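Local atomic coordinates of Rv3651-like N-terminal domain-containing protein (Mycobacterium tuberculosis, PDB entry 4Q6U), a protein that is of unknown function but, with one GAF-like and two PAS-like domains in tandem, probably acts as a sensor in signalling. Residues 147-152 with 253-258; 155-160 with 175-180; 190-195 with 210-215. All coordinates share one frame; numbering follows the deposited sequence.

Contact 1. Residues 147-152 with 253-258; sequences DLPARE and LLKWLD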
loop_
_atom_site.group_PDB
_atom_site.type_symbol
_atom_site.label_atom_id
_atom_site.label_comp_id
_atom_site.label_asym_id
_atom_site.label_seq_id
_atom_site.Cartn_x
_atom_site.Cartn_y
_atom_site.Cartn_z
ATOM N N ASP B 147 11.990 -16.073 -7.993
ATOM C CA ASP B 147 11.163 -15.459 -9.030
ATOM C C ASP B 147 10.564 -14.130 -8.545
ATOM O O ASP B 147 10.235 -13.263 -9.340
ATOM C CB ASP B 147 10.051 -16.420 -9.462
ATOM C CG ASP B 147 10.558 -17.519 -10.384
ATOM O OD1 ASP B 147 11.793 -17.614 -10.567
ATOM O OD2 ASP B 147 9.716 -18.270 -10.929
ATOM N N LEU B 148 10.416 -13.985 -7.237
ATOM C CA LEU B 148 9.946 -12.727 -6.664
ATOM C C LEU B 148 11.153 -11.869 -6.310
ATOM O O LEU B 148 12.207 -12.395 -5.960
ATOM C CB LEU B 148 9.083 -12.995 -5.434
ATOM C CG LEU B 148 7.804 -13.791 -5.707
ATOM C CD1 LEU B 148 7.083 -14.104 -4.405
ATOM C CD2 LEU B 148 6.887 -13.027 -6.656
ATOM N N PRO B 149 11.024 -10.538 -6.424
ATOM C CA PRO B 149 12.177 -9.725 -6.042
ATOM C C PRO B 149 12.472 -9.871 -4.557
ATOM O O PRO B 149 11.581 -10.263 -3.800
ATOM C CB PRO B 149 11.725 -8.298 -6.365
ATOM C CG PRO B 149 10.666 -8.465 -7.387
ATOM C CD PRO B 149 9.960 -9.736 -7.057
ATOM N N ALA B 150 13.705 -9.591 -4.157
ATOM C CA ALA B 150 14.010 -9.437 -2.743
ATOM C C ALA B 150 13.642 -8.010 -2.365
ATOM O O ALA B 150 13.807 -7.104 -3.182
ATOM C CB ALA B 150 15.472 -9.717 -2.457
ATOM N N ARG B 151 13.106 -7.840 -1.157
ATOM C CA ARG B 151 12.846 -6.521 -0.552
ATOM C C ARG B 151 11.716 -5.738 -1.232
ATOM O O ARG B 151 10.720 -5.404 -0.581
ATOM C CB ARG B 151 14.148 -5.692 -0.533
ATOM C CG ARG B 151 14.007 -4.201 -0.196
ATOM C CD ARG B 151 13.593 -3.933 1.251
ATOM N NE ARG B 151 14.478 -4.524 2.258
ATOM C CZ ARG B 151 15.511 -3.901 2.818
ATOM N NH1 ARG B 151 15.821 -2.665 2.460
ATOM N NH2 ARG B 151 16.245 -4.521 3.738
ATOM N N GLU B 152 11.852 -5.453 -2.528
ATOM C CA GLU B 152 10.854 -4.648 -3.242
ATOM C C GLU B 152 9.500 -5.349 -3.376
ATOM O O GLU B 152 9.434 -6.539 -3.670
ATOM C CB GLU B 152 11.369 -4.277 -4.637
ATOM C CG GLU B 152 12.801 -3.778 -4.651
ATOM C CD GLU B 152 12.948 -2.412 -4.018
ATOM O OE1 GLU B 152 12.025 -1.582 -4.170
ATOM O OE2 GLU B 152 13.985 -2.168 -3.366
ATOM N N LEU B 253 10.077 -21.720 1.018
ATOM C CA LEU B 253 10.497 -20.321 1.005
ATOM C C LEU B 253 9.733 -19.549 -0.074
ATOM O O LEU B 253 9.698 -19.967 -1.241
ATOM C CB LEU B 253 12.003 -20.233 0.776
ATOM C CG LEU B 253 12.650 -18.854 0.761
ATOM C CD1 LEU B 253 12.533 -18.172 2.118
ATOM C CD2 LEU B 253 14.106 -18.997 0.349
ATOM N N LEU B 254 9.116 -18.433 0.312
ATOM C CA LEU B 254 8.274 -17.669 -0.618
ATOM C C LEU B 254 8.933 -16.395 -1.132
ATOM O O LEU B 254 8.917 -16.121 -2.336
ATOM C CB LEU B 254 6.948 -17.297 0.044
ATOM C CG LEU B 254 6.121 -18.420 0.663
ATOM C CD1 LEU B 254 4.941 -17.826 1.409
ATOM C CD2 LEU B 254 5.649 -19.426 -0.395
ATOM N N LYS B 255 9.498 -15.607 -0.220
ATOM C CA LYS B 255 10.028 -14.299 -0.584
ATOM C C LYS B 255 11.075 -13.805 0.398
ATOM O O LYS B 255 10.906 -13.950 1.606
ATOM C CB LYS B 255 8.901 -13.263 -0.660
ATOM C CG LYS B 255 9.394 -11.898 -1.133
ATOM C CD LYS B 255 8.301 -10.877 -1.147
ATOM C CE LYS B 255 8.841 -9.534 -1.584
ATOM N NZ LYS B 255 8.962 -9.385 -3.068
ATOM N N TRP B 256 12.145 -13.212 -0.120
ATOM C CA TRP B 256 13.121 -12.519 0.723
ATOM C C TRP B 256 12.681 -11.075 0.925
ATOM O O TRP B 256 12.324 -10.404 -0.037
ATOM C CB TRP B 256 14.514 -12.547 0.103
ATOM C CG TRP B 256 15.142 -13.907 0.124
ATOM C CD1 TRP B 256 15.316 -14.744 -0.937
ATOM C CD2 TRP B 256 15.665 -14.588 1.267
ATOM N NE1 TRP B 256 15.927 -15.912 -0.525
ATOM C CE2 TRP B 256 16.141 -15.842 0.829
ATOM C CE3 TRP B 256 15.771 -14.258 2.627
ATOM C CZ2 TRP B 256 16.722 -16.763 1.692
ATOM C CZ3 TRP B 256 16.350 -15.179 3.488
ATOM C CH2 TRP B 256 16.817 -16.417 3.017
ATOM N N LEU B 257 12.712 -10.606 2.171
ATOM C CA LEU B 257 12.310 -9.230 2.496
ATOM C C LEU B 257 13.545 -8.351 2.645
ATOM O O LEU B 257 13.496 -7.140 2.484
ATOM C CB LEU B 257 11.469 -9.207 3.768
ATOM C CG LEU B 257 10.122 -9.918 3.660
ATOM C CD1 LEU B 257 9.387 -9.851 4.981
ATOM C CD2 LEU B 257 9.271 -9.320 2.539
ATOM N N ASP B 258 14.658 -8.986 2.977
ATOM C CA ASP B 258 15.969 -8.368 2.900
ATOM C C ASP B 258 16.729 -9.116 1.819
ATOM O O ASP B 258 16.119 -9.816 1.020
ATOM C CB ASP B 258 16.683 -8.453 4.246
ATOM C CG ASP B 258 15.854 -7.874 5.363
ATOM O OD1 ASP B 258 15.371 -6.737 5.192
ATOM O OD2 ASP B 258 15.668 -8.552 6.398
HETATM O O HOH W 1 12.399 -12.967 -3.021
#
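Arg151 and Lys255 reach across this contact in opposite directions, each gripping the other segment with two bonds. Arg151 NE donates to Leu257 O (2.8 Å), which lies in the guanidinium plane, while NH2 forms a salt bridge with Asp258 OD1 (2.8 Å) on the anti side of a carboxylate turned 87° to that plane. Bends at chi2 and chi3 (68° and 56°) curl the arginine chain round Leu257 O. Asp258 OD1 has a second cationic partner in Arg243, which should favour its charged form. Lys255, extended until a final bend at chi4, lays NZ between Pro149 O and Glu152 O, 2.9 Å from each; its salt bridge to Glu157 completes the grip. The backbone adds Arg151 N to Trp256 O (2.9 Å), and a water links Leu148 O to Trp256 N. Strand 253-256 is an edge strand of the C-terminal PAS-like sheet, with a classic beta bulge where Leu254 and Lys255 both face Leu245; the loop 147-152 of the middle domain runs against it. Farther out, Ala150 CB rests on Trp256 CB (3.9 Å), and Leu148 CD1 sits 3.4 Å from Leu254 O. The Trp256 ring turns to Trp266, which it meets edge-to-face.

Contact 2. Residues 155-160 with 175-180; sequences PNETQV and SIWDLT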
loop_
_atom_site.group_PDB
_atom_site.type_symbol
_atom_site.label_atom_id
_atom_site.label_comp_id
_atom_site.label_asym_id
_atom_site.label_seq_id
_atom_site.Cartn_x
_atom_site.Cartn_y
_atom_site.Cartn_z
ATOM N N PRO B 155 2.354 -4.631 -6.905
ATOM C CA PRO B 155 0.894 -4.729 -6.821
ATOM C C PRO B 155 0.392 -6.159 -6.779
ATOM O O PRO B 155 0.819 -6.989 -7.591
ATOM C CB PRO B 155 0.418 -4.042 -8.108
ATOM C CG PRO B 155 1.469 -3.066 -8.413
ATOM C CD PRO B 155 2.768 -3.661 -7.939
ATOM N N ASN B 156 -0.531 -6.424 -5.859
ATOM C CA ASN B 156 -1.148 -7.740 -5.719
ATOM C C ASN B 156 -0.171 -8.863 -5.393
ATOM O O ASN B 156 -0.491 -10.037 -5.580
ATOM C CB ASN B 156 -1.937 -8.091 -6.990
ATOM C CG ASN B 156 -3.197 -7.259 -7.131
ATOM O OD1 ASN B 156 -3.262 -6.326 -7.936
ATOM N ND2 ASN B 156 -4.198 -7.574 -6.317
ATOM N N GLU B 157 1.004 -8.519 -4.876
ATOM C CA GLU B 157 1.947 -9.547 -4.439
ATOM C C GLU B 157 1.345 -10.371 -3.289
ATOM O O GLU B 157 1.663 -11.547 -3.123
ATOM C CB GLU B 157 3.290 -8.929 -4.019
ATOM C CG GLU B 157 4.390 -9.980 -3.732
ATOM C CD GLU B 157 5.797 -9.439 -3.938
ATOM O OE1 GLU B 157 5.949 -8.218 -4.136
ATOM O OE2 GLU B 157 6.759 -10.234 -3.906
ATOM N N THR B 158 0.466 -9.751 -2.505
ATOM C CA THR B 158 -0.250 -10.461 -1.447
ATOM C C THR B 158 -1.026 -11.649 -2.017
ATOM O O THR B 158 -1.055 -12.733 -1.430
ATOM C CB THR B 158 -1.230 -9.517 -0.696
ATOM O OG1 THR B 158 -0.501 -8.424 -0.113
ATOM C CG2 THR B 158 -1.974 -10.268 0.403
ATOM N N GLN B 159 -1.656 -11.434 -3.167
ATOM C CA GLN B 159 -2.436 -12.480 -3.819
ATOM C C GLN B 159 -1.548 -13.569 -4.386
ATOM O O GLN B 159 -1.952 -14.726 -4.453
ATOM C CB GLN B 159 -3.309 -11.895 -4.930
ATOM C CG GLN B 159 -4.705 -11.539 -4.472
ATOM C CD GLN B 159 -4.685 -10.571 -3.315
ATOM O OE1 GLN B 159 -4.110 -9.487 -3.413
ATOM N NE2 GLN B 159 -5.299 -10.962 -2.202
ATOM N N VAL B 160 -0.337 -13.209 -4.797
ATOM C CA VAL B 160 0.602 -14.222 -5.283
ATOM C C VAL B 160 0.993 -15.139 -4.135
ATOM O O VAL B 160 0.970 -16.362 -4.257
ATOM C CB VAL B 160 1.874 -13.598 -5.893
ATOM C CG1 VAL B 160 2.920 -14.687 -6.195
ATOM C CG2 VAL B 160 1.540 -12.810 -7.148
ATOM N N SER B 175 -1.107 -8.710 -13.776
ATOM C CA SER B 175 -0.531 -7.486 -13.218
ATOM C C SER B 175 0.660 -6.989 -14.036
ATOM O O SER B 175 1.208 -7.716 -14.871
ATOM C CB SER B 175 -0.105 -7.714 -11.758
ATOM O OG SER B 175 0.252 -6.480 -11.156
ATOM N N ILE B 176 1.029 -5.736 -13.799
ATOM C CA ILE B 176 2.284 -5.163 -14.276
ATOM C C ILE B 176 3.195 -4.909 -13.076
ATOM O O ILE B 176 2.780 -4.247 -12.129
ATOM C CB ILE B 176 2.067 -3.833 -15.015
ATOM C CG1 ILE B 176 1.210 -4.031 -16.267
ATOM C CG2 ILE B 176 3.407 -3.205 -15.374
ATOM C CD1 ILE B 176 1.959 -4.691 -17.396
ATOM N N TRP B 177 4.429 -5.401 -13.117
ATOM C CA TRP B 177 5.344 -5.255 -11.982
ATOM C C TRP B 177 6.608 -4.471 -12.319
ATOM O O TRP B 177 7.095 -4.523 -13.449
ATOM C CB TRP B 177 5.748 -6.627 -11.443
ATOM C CG TRP B 177 4.739 -7.248 -10.535
ATOM C CD1 TRP B 177 3.417 -6.913 -10.410
ATOM C CD2 TRP B 177 4.975 -8.310 -9.606
ATOM N NE1 TRP B 177 2.819 -7.712 -9.465
ATOM C CE2 TRP B 177 3.756 -8.579 -8.958
ATOM C CE3 TRP B 177 6.107 -9.054 -9.253
ATOM C CZ2 TRP B 177 3.632 -9.569 -7.986
ATOM C CZ3 TRP B 177 5.981 -10.033 -8.288
ATOM C CH2 TRP B 177 4.755 -10.280 -7.665
ATOM N N ASP B 178 7.127 -3.747 -11.329
ATOM C CA ASP B 178 8.410 -3.059 -11.444
ATOM C C ASP B 178 9.567 -3.940 -10.975
ATOM O O ASP B 178 9.530 -4.484 -9.869
ATOM C CB ASP B 178 8.401 -1.772 -10.629
ATOM C CG ASP B 178 7.441 -0.744 -11.181
ATOM O OD1 ASP B 178 7.775 -0.124 -12.212
ATOM O OD2 ASP B 178 6.357 -0.560 -10.588
ATOM N N LEU B 179 10.598 -4.069 -11.805
ATOM C CA LEU B 179 11.778 -4.855 -11.440
ATOM C C LEU B 179 13.063 -4.103 -11.772
ATOM O O LEU B 179 13.031 -3.020 -12.355
ATOM C CB LEU B 179 11.785 -6.203 -12.162
ATOM C CG LEU B 179 10.548 -7.106 -12.185
ATOM C CD1 LEU B 179 10.816 -8.329 -13.078
ATOM C CD2 LEU B 179 10.170 -7.555 -10.787
ATOM N N THR B 180 14.196 -4.690 -11.417
ATOM C CA THR B 180 15.480 -4.162 -11.851
ATOM C C THR B 180 16.300 -5.294 -12.478
ATOM O O THR B 180 16.479 -6.350 -11.868
ATOM C CB THR B 180 16.242 -3.516 -10.681
ATOM O OG1 THR B 180 15.605 -2.280 -10.318
ATOM C CG2 THR B 180 17.674 -3.231 -11.071
HETATM O O HOH W 2 -2.311 -5.504 -9.983
#
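Trp177 has CG anti to its carbonyl carbon (chi1 -81°) and a chi2 of 18°, which together lay the indole against the start of helix 157-165 with its NE1 edge toward Pro155. NE1 donates to Pro155 O (2.8 Å); the donor lies in the carbonyl plane, but the oxygen is tilted 29° from the ring plane and the bond is bent. The proline ring runs antiparallel alongside the indole, CD lying 4.1 Å from Trp177 CD1. Glu157 lies transverse to the tryptophan: its extended chain brings CG and CD to Trp177 CH2 (4.0 Å for CD) while the carboxylate goes on to Lys255. Val160 packs CG2 against Trp177 CZ2 (3.9 Å), one helical turn beyond Asn156, the N-cap residue. Helix 157-165 packs on strand 172-180, an outermost strand of the middle-domain sheet, largely through Trp177, with Val160 also touching Leu173. Phe191 on the adjoining strand 186-198 meets the indole edge-to-face, Leu148 touches it from the preceding loop, and Asp226 and Leu228 of the second subunit pack on Pro155 and Glu157, respectively.

Contact 3. Residues 190-195 with 210-215; sequences GFVARS and RAMNWR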
loop_
_atom_site.group_PDB
_atom_site.type_symbol
_atom_site.label_atom_id
_atom_site.label_comp_id
_atom_site.label_asym_id
_atom_site.label_seq_id
_atom_site.Cartn_x
_atom_site.Cartn_y
_atom_site.Cartn_z
ATOM N N GLY B 190 4.723 -7.444 -17.608
ATOM C CA GLY B 190 3.365 -7.901 -17.412
ATOM C C GLY B 190 3.402 -9.389 -17.146
ATOM O O GLY B 190 4.360 -10.069 -17.520
ATOM N N PHE B 191 2.372 -9.903 -16.485
ATOM C CA PHE B 191 2.200 -11.346 -16.413
ATOM C C PHE B 191 0.749 -11.739 -16.157
ATOM O O PHE B 191 -0.050 -10.948 -15.663
ATOM C CB PHE B 191 3.114 -11.964 -15.333
ATOM C CG PHE B 191 2.694 -11.660 -13.924
ATOM C CD1 PHE B 191 1.766 -12.462 -13.274
ATOM C CD2 PHE B 191 3.221 -10.567 -13.249
ATOM C CE1 PHE B 191 1.372 -12.185 -11.982
ATOM C CE2 PHE B 191 2.830 -10.283 -11.947
ATOM C CZ PHE B 191 1.906 -11.091 -11.316
ATOM N N VAL B 192 0.423 -12.976 -16.511
ATOM C CA VAL B 192 -0.850 -13.586 -16.157
ATOM C C VAL B 192 -0.521 -14.888 -15.441
ATOM O O VAL B 192 0.473 -15.526 -15.766
ATOM C CB VAL B 192 -1.728 -13.847 -17.406
ATOM C CG1 VAL B 192 -0.989 -14.724 -18.405
ATOM C CG2 VAL B 192 -3.063 -14.463 -17.022
ATOM N N ALA B 193 -1.319 -15.267 -14.447
ATOM C CA ALA B 193 -1.102 -16.526 -13.739
ATOM C C ALA B 193 -2.432 -17.164 -13.364
ATOM O O ALA B 193 -3.382 -16.466 -13.006
ATOM C CB ALA B 193 -0.240 -16.306 -12.489
ATOM N N ARG B 194 -2.497 -18.492 -13.456
ATOM C CA ARG B 194 -3.717 -19.228 -13.158
ATOM C C ARG B 194 -3.409 -20.538 -12.455
ATOM O O ARG B 194 -2.592 -21.327 -12.934
ATOM C CB ARG B 194 -4.507 -19.511 -14.437
ATOM C CG ARG B 194 -5.816 -20.263 -14.192
ATOM C CD ARG B 194 -6.402 -20.830 -15.469
ATOM N NE ARG B 194 -6.674 -19.804 -16.473
ATOM C CZ ARG B 194 -7.863 -19.247 -16.680
ATOM N NH1 ARG B 194 -8.913 -19.615 -15.955
ATOM N NH2 ARG B 194 -8.003 -18.324 -17.624
ATOM N N SER B 195 -4.073 -20.776 -11.328
ATOM C CA SER B 195 -3.886 -22.016 -10.578
ATOM C C SER B 195 -4.924 -23.069 -10.959
ATOM O O SER B 195 -6.088 -22.747 -11.185
ATOM C CB SER B 195 -3.953 -21.747 -9.076
ATOM O OG SER B 195 -5.254 -21.334 -8.697
ATOM N N ARG B 210 0.171 -21.795 -13.528
ATOM C CA ARG B 210 0.848 -21.623 -14.807
ATOM C C ARG B 210 0.756 -20.170 -15.240
ATOM O O ARG B 210 -0.281 -19.534 -15.066
ATOM C CB ARG B 210 0.242 -22.547 -15.868
ATOM C CG ARG B 210 0.460 -24.021 -15.559
ATOM C CD ARG B 210 -0.014 -24.953 -16.645
ATOM N NE ARG B 210 0.335 -26.330 -16.290
ATOM C CZ ARG B 210 1.469 -26.923 -16.643
ATOM N NH1 ARG B 210 2.360 -26.270 -17.382
ATOM N NH2 ARG B 210 1.716 -28.168 -16.255
ATOM N N ALA B 211 1.834 -19.647 -15.813
ATOM C CA ALA B 211 1.928 -18.219 -16.079
ATOM C C ALA B 211 2.621 -17.883 -17.397
ATOM O O ALA B 211 3.282 -18.720 -18.004
ATOM C CB ALA B 211 2.659 -17.530 -14.916
HETATM N N MSE B 212 2.445 -16.648 -17.843
HETATM C CA MSE B 212 3.283 -16.091 -18.889
HETATM C C MSE B 212 3.676 -14.688 -18.489
HETATM O O MSE B 212 2.826 -13.928 -18.021
HETATM C CB MSE B 212 2.559 -16.060 -20.240
HETATM C CG MSE B 212 2.172 -17.405 -20.765
HETATM SE SE MSE B 212 1.287 -17.171 -22.483
HETATM C CE MSE B 212 -0.442 -16.488 -21.860
ATOM N N ASN B 213 4.947 -14.329 -18.645
ATOM C CA ASN B 213 5.281 -12.914 -18.546
ATOM C C ASN B 213 5.709 -12.332 -19.889
ATOM O O ASN B 213 5.783 -13.043 -20.905
ATOM C CB ASN B 213 6.356 -12.670 -17.462
ATOM C CG ASN B 213 7.724 -13.240 -17.822
ATOM O OD1 ASN B 213 7.988 -13.622 -18.964
ATOM N ND2 ASN B 213 8.613 -13.276 -16.832
ATOM N N TRP B 214 5.947 -11.026 -19.888
ATOM C CA TRP B 214 6.501 -10.317 -21.028
ATOM C C TRP B 214 7.074 -9.001 -20.511
ATOM O O TRP B 214 6.632 -8.494 -19.475
ATOM C CB TRP B 214 5.441 -10.070 -22.112
ATOM C CG TRP B 214 4.309 -9.171 -21.689
ATOM C CD1 TRP B 214 4.221 -7.817 -21.867
ATOM C CD2 TRP B 214 3.097 -9.569 -21.041
ATOM N NE1 TRP B 214 3.029 -7.345 -21.363
ATOM C CE2 TRP B 214 2.322 -8.400 -20.846
ATOM C CE3 TRP B 214 2.591 -10.795 -20.600
ATOM C CZ2 TRP B 214 1.070 -8.427 -20.236
ATOM C CZ3 TRP B 214 1.345 -10.820 -19.987
ATOM C CH2 TRP B 214 0.600 -9.642 -19.810
ATOM N N ARG B 215 8.072 -8.464 -21.204
ATOM C CA ARG B 215 8.639 -7.179 -20.820
ATOM C C ARG B 215 7.655 -6.081 -21.226
ATOM O O ARG B 215 7.237 -6.023 -22.385
ATOM C CB ARG B 215 10.009 -6.963 -21.475
ATOM C CG ARG B 215 10.710 -5.667 -21.064
ATOM C CD ARG B 215 11.287 -5.775 -19.650
ATOM N NE ARG B 215 12.271 -6.854 -19.571
ATOM C CZ ARG B 215 13.572 -6.681 -19.774
ATOM N NH1 ARG B 215 14.038 -5.474 -20.062
ATOM N NH2 ARG B 215 14.407 -7.707 -19.691
#
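Trp214 lies flat over Gly190, its six-membered ring covering the glycine backbone at the tight end of this strand pair. Gly190 CA is 3.8 Å from the ring centroid and 19° off its normal, a CH-pi contact over the face, and Phe191 N sits above the same face nearer the rim. A chi1 of 64° places the tryptophan CG between backbone N and carbonyl carbon, swinging the indole across to the partner strand; with no side chain on Gly190, the ring can come down onto the main chain. Its NE1 is bonded to Arg30 O.

Six backbone hydrogen bonds tie the strands. Gly190, Val192 and Arg194 form hydrogen-bonded pairs with Trp214, Met212 and Arg210, as in Val192 N to Met212 O (3.0 Å) and Arg194 N to Arg210 O (2.9 Å). On the face with Trp214, Val192 and selenomethionine Met212 run alongside each other, CG1 to CE 3.9 Å; Leu15, Glu17 and Val26 of the N-terminal domain pack against this face.

Side-chain contact is sparser toward Arg194, which is partly exposed, and its buried partner Arg210. Both arginines reach outward to salt bridges, with Glu17 for Arg194 and with Glu198 and Asp85 for Arg210, so here the backbone carries the pairing. The reverse face is also lighter: Ala193 CB meets Ala211 CB (4.0 Å), and Phe191 CB meets Asn213 CB (3.9 Å) while the phenyl ring turns off toward Leu173 and Ser175 and the asparagine amide bonds to Asn129 and Ser126.

With axes 4.6 Å apart and directions at 175°, the strands form a regular antiparallel beta hairpin within the five-stranded sheet, whose 2-1-5-4-3 strand order is that of a PAS domain.

In the fold
All three contacts are largely buried, but contact 3 has no exposed residue, while contacts 1 and 2 each have one at the margin, Glu152 and Pro155. Contact 3 is sheet interior, built from repeated backbone bonds; contact 2 sets a helix on the edge of the same middle-domain sheet, chiefly by one aromatic side chain; contact 1 crosses between the middle and C-terminal domains and relies most on charged side chains. Contacts 1 and 2 touch, their centres about 11 Å apart, through the Lys255–Glu157 salt bridge and Leu148 against Trp177. Contacts 2 and 3 lie on neighbouring strands, Ser175 O lying 3.0 Å from Phe191 N. Contacts 1 and 3 do not touch.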